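PDB 4G2C: DyP2 from Amycolatopsis sp. ATCC 39116, which is a haem-containing dye-decolorizing peroxidase that probably uses hydrogen peroxide to oxidise dyes and other aromatic substrates, and also binds a manganese ion. Local coordinates for residues G315-A320 with N332-D337. Residues are numbered along the deposited sequence; the frame is centred on the assembly and turned at random.
Sequences GTPLTA and NDFSYD. With ACT (acetate ion), chain H.
Pro317 lies over one face of the Phe334 ring: its CB stands 4.1 Å from the ring centroid, 21° off the ring normal, which meets the geometry of a CH-pi contact. The overlap is offset toward the rim, and the closest approach is Pro317 CG to Phe334 CE2 at 3.6 Å. On the CD1 side of the same ring, Thr319 CG2 comes obliquely to 3.7 Å from Phe334 CD1. The threonine reaches both aromatics because its OG1 is anti to the backbone N (chi1 -164°), bringing the hydroxyl within 3.7 Å of Tyr336 CD1 while the methyl meets Phe334. That hydroxyl is hydrogen-bonded to Asp339, and no hydrogen bond crosses between the segments, so apolar and van der Waals contacts carry this buried core. The solvent side is looser and polar. Ser335 OG accepts from Asp337 N at 3.2 Å with an angle of 162°, forming an ST turn, and donates to the OXT of an acetate, probably from the crystallisation liquor, at 3.2 Å. Phe334 also lies about 5 Å from the haem at its nearest side-chain atoms, which places the contact beside the cofactor pocket. Both segments belong to the long loop between helices 303-309 and 350-354; Leu318 packs on the first helix, and Tyr336 touches Ile351 and Arg352 of the second.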
ATOM      1  N   GLY A 315     -15.915   3.967   4.511  1.00 25.18           N
ATOM      2  CA  GLY A 315     -15.377   4.157   5.816  1.00 24.96           C
ATOM      3  C   GLY A 315     -15.434   5.680   6.082  1.00 28.83           C
ATOM      4  O   GLY A 315     -14.621   6.492   5.605  1.00 21.01           O
ATOM      5  N   THR A 316     -16.454   6.052   6.839  1.00 23.63           N
ATOM      6  CA  THR A 316     -16.563   7.347   7.481  1.00 25.08           C
ATOM      7  C   THR A 316     -15.399   7.556   8.464  1.00 26.20           C
ATOM      8  O   THR A 316     -15.131   6.694   9.317  1.00 22.41           O
ATOM      9  CB  THR A 316     -17.903   7.398   8.223  1.00 24.01           C
ATOM     10  OG1 THR A 316     -18.942   7.042   7.301  1.00 25.95           O
ATOM     11  CG2 THR A 316     -18.173   8.783   8.790  1.00 28.80           C
ATOM     12  N   PRO A 317     -14.680   8.689   8.330  1.00 25.79           N
ATOM     13  CA  PRO A 317     -13.584   8.986   9.260  1.00 21.26           C
ATOM     14  C   PRO A 317     -14.132   9.174  10.664  1.00 24.21           C
ATOM     15  O   PRO A 317     -15.050   9.962  10.877  1.00 25.54           O
ATOM     16  CB  PRO A 317     -13.018  10.315   8.741  1.00 23.77           C
ATOM     17  CG  PRO A 317     -13.533  10.446   7.336  1.00 24.34           C
ATOM     18  CD  PRO A 317     -14.859   9.755   7.328  1.00 26.50           C
ATOM     19  N   LEU A 318     -13.579   8.421  11.602  1.00 23.52           N
ATOM     20  CA  LEU A 318     -13.972   8.475  12.986  1.00 23.76           C
ATOM     21  C   LEU A 318     -13.707   9.856  13.581  1.00 26.78           C
ATOM     22  O   LEU A 318     -14.347  10.241  14.554  1.00 23.81           O
ATOM     23  CB  LEU A 318     -13.193   7.420  13.782  1.00 25.61           C
ATOM     24  CG  LEU A 318     -13.607   7.281  15.243  1.00 21.82           C
ATOM     25  CD1 LEU A 318     -15.110   7.052  15.301  1.00 19.18           C
ATOM     26  CD2 LEU A 318     -12.838   6.159  15.931  1.00 21.59           C
ATOM     27  N   THR A 319     -12.752  10.593  13.014  1.00 25.03           N
ATOM     28  CA  THR A 319     -12.475  11.926  13.523  1.00 23.32           C
ATOM     29  C   THR A 319     -13.584  12.896  13.126  1.00 25.73           C
ATOM     30  O   THR A 319     -13.717  13.961  13.726  1.00 28.56           O
ATOM     31  CB  THR A 319     -11.120  12.492  13.054  1.00 23.68           C
ATOM     32  OG1 THR A 319     -10.769  13.614  13.880  1.00 22.30           O
ATOM     33  CG2 THR A 319     -11.208  12.954  11.609  1.00 21.29           C
ATOM     34  N   ALA A 320     -14.388  12.539  12.129  1.00 22.44           N
ATOM     35  CA  ALA A 320     -15.447  13.449  11.683  1.00 23.18           C
ATOM     36  C   ALA A 320     -16.871  13.052  12.111  1.00 25.31           C
ATOM     37  O   ALA A 320     -17.761  13.893  12.171  1.00 29.93           O
ATOM     38  CB  ALA A 320     -15.387  13.640  10.179  1.00 21.62           C
ATOM     39  N   ASN A 332     -11.984  12.252   2.250  1.00 23.96           N
ATOM     40  CA  ASN A 332     -10.602  12.264   2.728  1.00 21.01           C
ATOM     41  C   ASN A 332     -10.130  13.663   3.150  1.00 25.25           C
ATOM     42  O   ASN A 332      -8.972  13.849   3.528  1.00 24.67           O
ATOM     43  CB  ASN A 332      -9.639  11.708   1.666  1.00 20.05           C
ATOM     44  CG  ASN A 332      -8.331  11.241   2.268  1.00 20.99           C
ATOM     45  OD1 ASN A 332      -8.325  10.623   3.325  1.00 18.92           O
ATOM     46  ND2 ASN A 332      -7.216  11.556   1.614  1.00 20.53           N
ATOM     47  N   ASP A 333     -11.030  14.638   3.078  1.00 23.08           N
ATOM     48  CA  ASP A 333     -10.703  16.017   3.391  1.00 21.96           C
ATOM     49  C   ASP A 333     -10.854  16.324   4.882  1.00 26.83           C
ATOM     50  O   ASP A 333     -11.809  16.980   5.300  1.00 22.96           O
ATOM     51  CB  ASP A 333     -11.603  16.946   2.590  1.00 25.06           C
ATOM     52  CG  ASP A 333     -11.007  18.313   2.431  1.00 28.09           C
ATOM     53  OD1 ASP A 333      -9.820  18.464   2.784  1.00 29.10           O
ATOM     54  OD2 ASP A 333     -11.714  19.224   1.960  1.00 27.10           O
ATOM     55  N   PHE A 334      -9.909  15.837   5.677  1.00 23.85           N
ATOM     56  CA  PHE A 334      -9.910  16.075   7.121  1.00 20.01           C
ATOM     57  C   PHE A 334      -8.483  16.005   7.663  1.00 23.27           C
ATOM     58  O   PHE A 334      -7.595  15.404   7.046  1.00 20.72           O
ATOM     59  CB  PHE A 334     -10.742  15.007   7.845  1.00 21.38           C
ATOM     60  CG  PHE A 334     -10.212  13.608   7.663  1.00 21.74           C
ATOM     61  CD1 PHE A 334      -9.189  13.120   8.485  1.00 20.45           C
ATOM     62  CD2 PHE A 334     -10.693  12.802   6.639  1.00 19.27           C
ATOM     63  CE1 PHE A 334      -8.677  11.839   8.311  1.00 22.04           C
ATOM     64  CE2 PHE A 334     -10.179  11.513   6.442  1.00 24.80           C
ATOM     65  CZ  PHE A 334      -9.174  11.025   7.284  1.00 22.96           C
ATOM     66  N   SER A 335      -8.281  16.621   8.822  1.00 22.89           N
ATOM     67  CA  SER A 335      -7.051  16.503   9.588  1.00 20.90           C
ATOM     68  C   SER A 335      -7.500  16.232  11.008  1.00 17.30           C
ATOM     69  O   SER A 335      -8.692  16.142  11.276  1.00 18.35           O
ATOM     70  CB  SER A 335      -6.238  17.808   9.550  1.00 26.02           C
ATOM     71  OG  SER A 335      -6.832  18.814  10.362  1.00 22.95           O
ATOM     72  N   TYR A 336      -6.548  16.122  11.927  1.00 20.08           N
ATOM     73  CA  TYR A 336      -6.870  15.887  13.326  1.00 23.52           C
ATOM     74  C   TYR A 336      -6.722  17.147  14.195  1.00 27.02           C
ATOM     75  O   TYR A 336      -6.592  17.049  15.418  1.00 24.60           O
ATOM     76  CB  TYR A 336      -5.981  14.770  13.870  1.00 23.73           C
ATOM     77  CG  TYR A 336      -6.130  13.508  13.082  1.00 21.49           C
ATOM     78  CD1 TYR A 336      -7.242  12.690  13.259  1.00 22.41           C
ATOM     79  CD2 TYR A 336      -5.171  13.134  12.149  1.00 20.81           C
ATOM     80  CE1 TYR A 336      -7.399  11.533  12.519  1.00 20.19           C
ATOM     81  CE2 TYR A 336      -5.315  11.980  11.412  1.00 21.09           C
ATOM     82  CZ  TYR A 336      -6.434  11.184  11.603  1.00 19.71           C
ATOM     83  OH  TYR A 336      -6.579  10.031  10.876  1.00 23.86           O
ATOM     84  N   ASP A 337      -6.738  18.316  13.556  1.00 25.27           N
ATOM     85  CA  ASP A 337      -6.490  19.578  14.251  1.00 28.53           C
ATOM     86  C   ASP A 337      -7.624  19.959  15.207  1.00 25.31           C
ATOM     87  O   ASP A 337      -7.429  20.773  16.098  1.00 32.54           O
ATOM     88  CB  ASP A 337      -6.214  20.710  13.244  1.00 29.48           C
ATOM     89  CG  ASP A 337      -4.830  20.612  12.615  1.00 32.78           C
ATOM     90  OD1 ASP A 337      -4.011  19.787  13.082  1.00 36.95           O
ATOM     91  OD2 ASP A 337      -4.557  21.354  11.653  1.00 30.53           O
TER
HETATM   92  C   ACT H 506      -6.269  22.871   8.751  1.00 50.53           C
HETATM   93  O   ACT H 506      -6.243  23.688   9.709  1.00 53.66           O
HETATM   94  OXT ACT H 506      -6.396  21.652   9.048  1.00 39.17           O
HETATM   95  CH3 ACT H 506      -6.154  23.331   7.324  1.00 45.21           C